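Local structure of glycerol dehydrogenase (Bacillus coagulans, 6CSJ) at residues S22-R27 against F149-T154; R180-K183 against T188-A191. The protein probably catalyses the NAD-linked oxidation of glycerol to dihydroxyacetone, as a member of the iron-containing alcohol dehydrogenase family, and in this double mutant has acquired D-lactate dehydrogenase activity. The protein carries 2 engineered substitutions. All blocks are in the same frame, centred on the assembly; numbering follows the deposited sequence.

Contact 1. Residues S22-R27 against F149-T154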
loop_
_atom_site.group_PDB
_atom_site.type_symbol
_atom_site.label_atom_id
_atom_site.label_comp_id
_atom_site.label_asym_id
_atom_site.label_seq_id
_atom_site.Cartn_x
_atom_site.Cartn_y
_atom_site.Cartn_z
ATOM N N SER A 22 23.078 -8.894 -0.017
ATOM C CA SER A 22 23.991 -9.516 -0.986
ATOM C C SER A 22 23.673 -10.980 -1.253
ATOM O O SER A 22 23.796 -11.432 -2.379
ATOM C CB SER A 22 25.457 -9.370 -0.543
ATOM O OG SER A 22 25.745 -10.153 0.591
ATOM N N ALA A 23 23.249 -11.719 -0.234
ATOM C CA ALA A 23 22.822 -13.112 -0.437
ATOM C C ALA A 23 21.603 -13.198 -1.374
ATOM O O ALA A 23 21.529 -14.110 -2.210
ATOM C CB ALA A 23 22.527 -13.787 0.892
ATOM N N TYR A 24 20.677 -12.241 -1.249
ATOM C CA TYR A 24 19.476 -12.204 -2.101
ATOM C C TYR A 24 19.767 -11.701 -3.530
ATOM O O TYR A 24 19.336 -12.343 -4.496
ATOM C CB TYR A 24 18.341 -11.406 -1.431
ATOM C CG TYR A 24 17.914 -12.005 -0.097
ATOM C CD1 TYR A 24 17.393 -13.298 -0.030
ATOM C CD2 TYR A 24 18.064 -11.291 1.101
ATOM C CE1 TYR A 24 17.022 -13.864 1.185
ATOM C CE2 TYR A 24 17.699 -11.850 2.322
ATOM C CZ TYR A 24 17.192 -13.146 2.359
ATOM O OH TYR A 24 16.818 -13.704 3.564
ATOM N N THR A 25 20.518 -10.603 -3.676
ATOM C CA THR A 25 20.874 -10.114 -5.025
ATOM C C THR A 25 21.709 -11.130 -5.806
ATOM O O THR A 25 21.500 -11.289 -7.009
ATOM C CB THR A 25 21.605 -8.744 -5.047
ATOM O OG1 THR A 25 22.898 -8.847 -4.437
ATOM C CG2 THR A 25 20.780 -7.667 -4.362
ATOM N N GLU A 26 22.619 -11.822 -5.121
ATOM C CA GLU A 26 23.431 -12.905 -5.725
ATOM C C GLU A 26 22.604 -14.071 -6.315
ATOM O O GLU A 26 23.051 -14.705 -7.259
ATOM C CB GLU A 26 24.482 -13.436 -4.722
ATOM C CG GLU A 26 25.623 -12.478 -4.350
ATOM C CD GLU A 26 26.500 -12.028 -5.508
ATOM O OE1 GLU A 26 26.528 -12.703 -6.566
ATOM O OE2 GLU A 26 27.146 -10.967 -5.350
ATOM N N ARG A 27 21.417 -14.348 -5.772
ATOM C CA ARG A 27 20.519 -15.365 -6.351
ATOM C C ARG A 27 19.937 -14.966 -7.713
ATOM O O ARG A 27 19.561 -15.832 -8.492
ATOM C CB ARG A 27 19.349 -15.676 -5.410
ATOM C CG ARG A 27 19.733 -16.334 -4.095
ATOM C CD ARG A 27 18.494 -16.774 -3.350
ATOM N NE ARG A 27 18.711 -16.998 -1.926
ATOM C CZ ARG A 27 17.772 -17.450 -1.081
ATOM N NH1 ARG A 27 16.536 -17.736 -1.508
ATOM N NH2 ARG A 27 18.064 -17.624 0.208
ATOM N N PHE A 149 11.507 -10.078 -5.845
ATOM C CA PHE A 149 11.564 -10.259 -4.390
ATOM C C PHE A 149 11.025 -9.008 -3.703
ATOM O O PHE A 149 11.304 -7.891 -4.134
ATOM C CB PHE A 149 12.989 -10.446 -3.820
ATOM C CG PHE A 149 13.762 -11.649 -4.322
ATOM C CD1 PHE A 149 13.186 -12.684 -5.062
ATOM C CD2 PHE A 149 15.115 -11.764 -3.978
ATOM C CE1 PHE A 149 13.952 -13.764 -5.498
ATOM C CE2 PHE A 149 15.877 -12.848 -4.404
ATOM C CZ PHE A 149 15.294 -13.848 -5.164
ATOM N N VAL A 150 10.288 -9.222 -2.614
ATOM C CA VAL A 150 9.973 -8.185 -1.652
ATOM C C VAL A 150 10.666 -8.574 -0.339
ATOM O O VAL A 150 10.501 -9.705 0.124
ATOM C CB VAL A 150 8.453 -8.058 -1.437
ATOM C CG1 VAL A 150 8.138 -6.954 -0.433
ATOM C CG2 VAL A 150 7.767 -7.805 -2.773
ATOM N N ILE A 151 11.435 -7.647 0.241
ATOM C CA ILE A 151 12.199 -7.895 1.465
ATOM C C ILE A 151 11.808 -6.905 2.560
ATOM O O ILE A 151 11.948 -5.701 2.368
ATOM C CB ILE A 151 13.724 -7.821 1.207
ATOM C CG1 ILE A 151 14.140 -8.968 0.269
ATOM C CG2 ILE A 151 14.508 -7.902 2.529
ATOM C CD1 ILE A 151 15.594 -8.960 -0.130
ATOM N N MET A 152 11.345 -7.421 3.705
ATOM C CA MET A 152 10.899 -6.596 4.830
ATOM C C MET A 152 11.873 -6.737 6.011
ATOM O O MET A 152 11.874 -7.753 6.720
ATOM C CB MET A 152 9.477 -6.995 5.273
ATOM C CG MET A 152 8.427 -7.035 4.175
ATOM S SD MET A 152 8.261 -5.521 3.206
ATOM C CE MET A 152 7.373 -4.444 4.332
ATOM N N ASP A 153 12.712 -5.719 6.202
ATOM C CA ASP A 153 13.616 -5.652 7.348
ATOM C C ASP A 153 12.832 -5.036 8.488
ATOM O O ASP A 153 12.668 -3.814 8.556
ATOM C CB ASP A 153 14.860 -4.817 7.017
ATOM C CG ASP A 153 15.971 -4.954 8.063
ATOM O OD1 ASP A 153 15.684 -4.965 9.282
ATOM O OD2 ASP A 153 17.142 -5.053 7.645
ATOM N N THR A 154 12.331 -5.888 9.377
ATOM C CA THR A 154 11.409 -5.450 10.421
ATOM C C THR A 154 12.077 -4.543 11.450
ATOM O O THR A 154 11.410 -3.706 12.055
ATOM C CB THR A 154 10.752 -6.649 11.114
ATOM O OG1 THR A 154 11.753 -7.516 11.638
ATOM C CG2 THR A 154 9.921 -7.415 10.116
#

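Contact 2. Residues R180-K183 against T188-A191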
loop_
_atom_site.group_PDB
_atom_site.type_symbol
_atom_site.label_atom_id
_atom_site.label_comp_id
_atom_site.label_asym_id
_atom_site.label_seq_id
_atom_site.Cartn_x
_atom_site.Cartn_y
_atom_site.Cartn_z
ATOM N N ARG A 180 -14.295 -9.169 -1.101
ATOM C CA ARG A 180 -15.617 -9.799 -0.923
ATOM C C ARG A 180 -16.620 -9.233 -1.920
ATOM O O ARG A 180 -17.327 -9.985 -2.585
ATOM C CB ARG A 180 -16.136 -9.588 0.502
ATOM C CG ARG A 180 -17.438 -10.318 0.821
ATOM C CD ARG A 180 -17.809 -10.211 2.303
ATOM N NE ARG A 180 -18.182 -8.847 2.669
ATOM C CZ ARG A 180 -18.536 -8.455 3.900
ATOM N NH1 ARG A 180 -18.547 -9.313 4.910
ATOM N NH2 ARG A 180 -18.868 -7.188 4.134
ATOM N N ALA A 181 -16.666 -7.906 -2.014
ATOM C CA ALA A 181 -17.564 -7.229 -2.952
ATOM C C ALA A 181 -17.320 -7.651 -4.404
ATOM O O ALA A 181 -18.260 -8.002 -5.121
ATOM C CB ALA A 181 -17.427 -5.719 -2.803
ATOM N N THR A 182 -16.054 -7.620 -4.815
ATOM C CA THR A 182 -15.646 -7.993 -6.164
ATOM C C THR A 182 -15.994 -9.447 -6.497
ATOM O O THR A 182 -16.510 -9.730 -7.581
ATOM C CB THR A 182 -14.141 -7.756 -6.380
ATOM O OG1 THR A 182 -13.823 -6.369 -6.184
ATOM C CG2 THR A 182 -13.722 -8.175 -7.787
ATOM N N LYS A 183 -15.730 -10.362 -5.570
ATOM C CA LYS A 183 -16.070 -11.771 -5.793
ATOM C C LYS A 183 -17.591 -11.983 -5.870
ATOM O O LYS A 183 -18.065 -12.723 -6.742
ATOM C CB LYS A 183 -15.461 -12.655 -4.715
ATOM C CG LYS A 183 -15.475 -14.144 -5.037
ATOM C CD LYS A 183 -14.683 -14.921 -4.008
ATOM C CE LYS A 183 -14.307 -16.305 -4.503
ATOM N NZ LYS A 183 -15.506 -17.167 -4.631
ATOM N N THR A 188 -13.654 -8.585 -12.118
ATOM C CA THR A 188 -12.255 -8.918 -12.279
ATOM C C THR A 188 -11.345 -7.987 -11.484
ATOM O O THR A 188 -11.744 -6.884 -11.094
ATOM C CB THR A 188 -11.837 -8.885 -13.757
ATOM O OG1 THR A 188 -12.071 -7.590 -14.279
ATOM C CG2 THR A 188 -12.607 -9.890 -14.574
ATOM N N THR A 189 -10.115 -8.462 -11.275
ATOM C CA THR A 189 -9.120 -7.812 -10.425
ATOM C C THR A 189 -7.988 -7.170 -11.251
ATOM O O THR A 189 -7.901 -7.386 -12.467
ATOM C CB THR A 189 -8.529 -8.855 -9.451
ATOM O OG1 THR A 189 -7.698 -9.791 -10.160
ATOM C CG2 THR A 189 -9.648 -9.627 -8.766
ATOM N N MET A 190 -7.112 -6.411 -10.587
ATOM C CA MET A 190 -5.864 -5.929 -11.217
ATOM C C MET A 190 -4.983 -7.061 -11.780
ATOM O O MET A 190 -4.256 -6.858 -12.744
ATOM C CB MET A 190 -5.025 -5.080 -10.237
ATOM C CG MET A 190 -5.572 -3.710 -9.883
ATOM S SD MET A 190 -5.838 -2.663 -11.332
ATOM C CE MET A 190 -4.184 -2.426 -12.008
ATOM N N ALA A 191 -5.048 -8.246 -11.183
ATOM C CA ALA A 191 -4.353 -9.423 -11.717
ATOM C C ALA A 191 -4.920 -9.923 -13.055
ATOM O O ALA A 191 -4.292 -10.760 -13.702
ATOM C CB ALA A 191 -4.362 -10.551 -10.694
#

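Contact 1. Residues S22-R27 against F149-T154
The phenol oxygen of Y24, the helix residue that meets both F149 and I151, is hydrogen-bonded to E17 OE1. Nearer the backbone, the ring of F149 brings its edge to the tyrosine's carbonyl, with F149 CE2 3.5 Å from Y24 O and the oxygen near the ring plane; the same oxygen accepts a weak backbone hydrogen bond from R27 N. The phenyl ring therefore offers a polarised C-H rim, not its pi face, to the helix backbone. Its CE2 also lies 4.1 Å from Y24 CB, and the CZ corner comes within 4.5 Å of R27 CB, again at the edge. With chi1 of -61°, F149 CG stands opposite its own carbonyl carbon, and the ring projects from the strand up to the helix.

Two residues along the strand, I151 sends up its CD1 methyl, which reaches Y24 CD2 at 3.6 Å and Y24 CG at 3.8 Å, meeting the ring at a slant. I151 is extended about its CB-CG1 bond (chi2 176°), which carries the CD1 methyl out to the tyrosine. On the helix side, Y24 CD1 sits over the centre of the R27 guanidinium, 4.2 Å above its plane.

Helix 21-28 runs antiparallel to strand 149-153 (178°), their axes 11.0 Å apart, as a helix packed on a parallel sheet does in a Rossmann-like nucleotide-binding domain. At the far end of the strand, D153 N-caps the following helix: its OD1 accepts from V156 N and D16 N, and OD2 from L18 N.

No hydrogen bond crosses from helix to strand; the interface is held by van der Waals packing of one tyrosine on alternate apolar strand residues, with its hydroxyl bonded beyond them.

Contact 2. Residues R180-K183 against T188-A191
T182 meets the 188-191 loop through its CG2 methyl, the part of its side chain that comes nearest. The CB bond leaves helix 175-185 toward the loop, and from CB the two branches part. The methyl branch continues outward, opposite the backbone N, and ends with T182 CG2 4.1 Å from T188 O. This is a loose contact of a methyl with a backbone carbonyl. The same CG2 lies 4.4 Å from T189 CG2, so the two threonines also approach methyl to methyl. The other branch, OG1, takes chi1 of -60°, which folds the hydroxyl back beside the backbone N and into a hydrogen bond with E178 O, one turn earlier in the helix. That bond occupies the polar end within its own helix; T182 OG1 remains 5.4 Å from T188 O, too far to bond it.

Across the gap, T188 contributes its backbone, its CB bond directed away from the helix. T189 divides its branches much as T182 does: the methyl is turned to the helix, while the hydroxyl serves the loop. A191 N donates to T189 OG1 at 3.2 Å, a weak bond bent to 124° that resembles an ST turn.

The connection between helix 175-185 and helix 197-221 is thus folded back beside the end of the first helix, with the T182 and T188 CA atoms 7.1 Å apart. K183, whose CB bond leaves away from the loop, forms a salt bridge through NZ to E197 at the start of the second helix, and N338 also touches T182.

Methyl groups and one carbonyl make the contact, while the T189 hydroxyl has weak bonds within the loop. Light van der Waals touch, with no hydrogen bond across it, joins loop to helix.

Both contacts are partly buried and neither contains a hydrogen bond between its segments. In contact 1, F149 and I151 are buried and R27 is exposed at the margin; in contact 2, T182 is buried and T188 exposed. Contact 1 joins a helix to a parallel sheet over 185 Å² and brings together parts 122 residues apart; aromatic and branched apolar groups dominate it. Contact 2 is local, covers 74 Å², and sets a loop beside the helix it follows, with threonine methyls and a backbone carbonyl as its substance. They share no helix or strand: contact 1 belongs to the sheet-containing part of the chain, contact 2 to the helical part, their centres 30 Å apart.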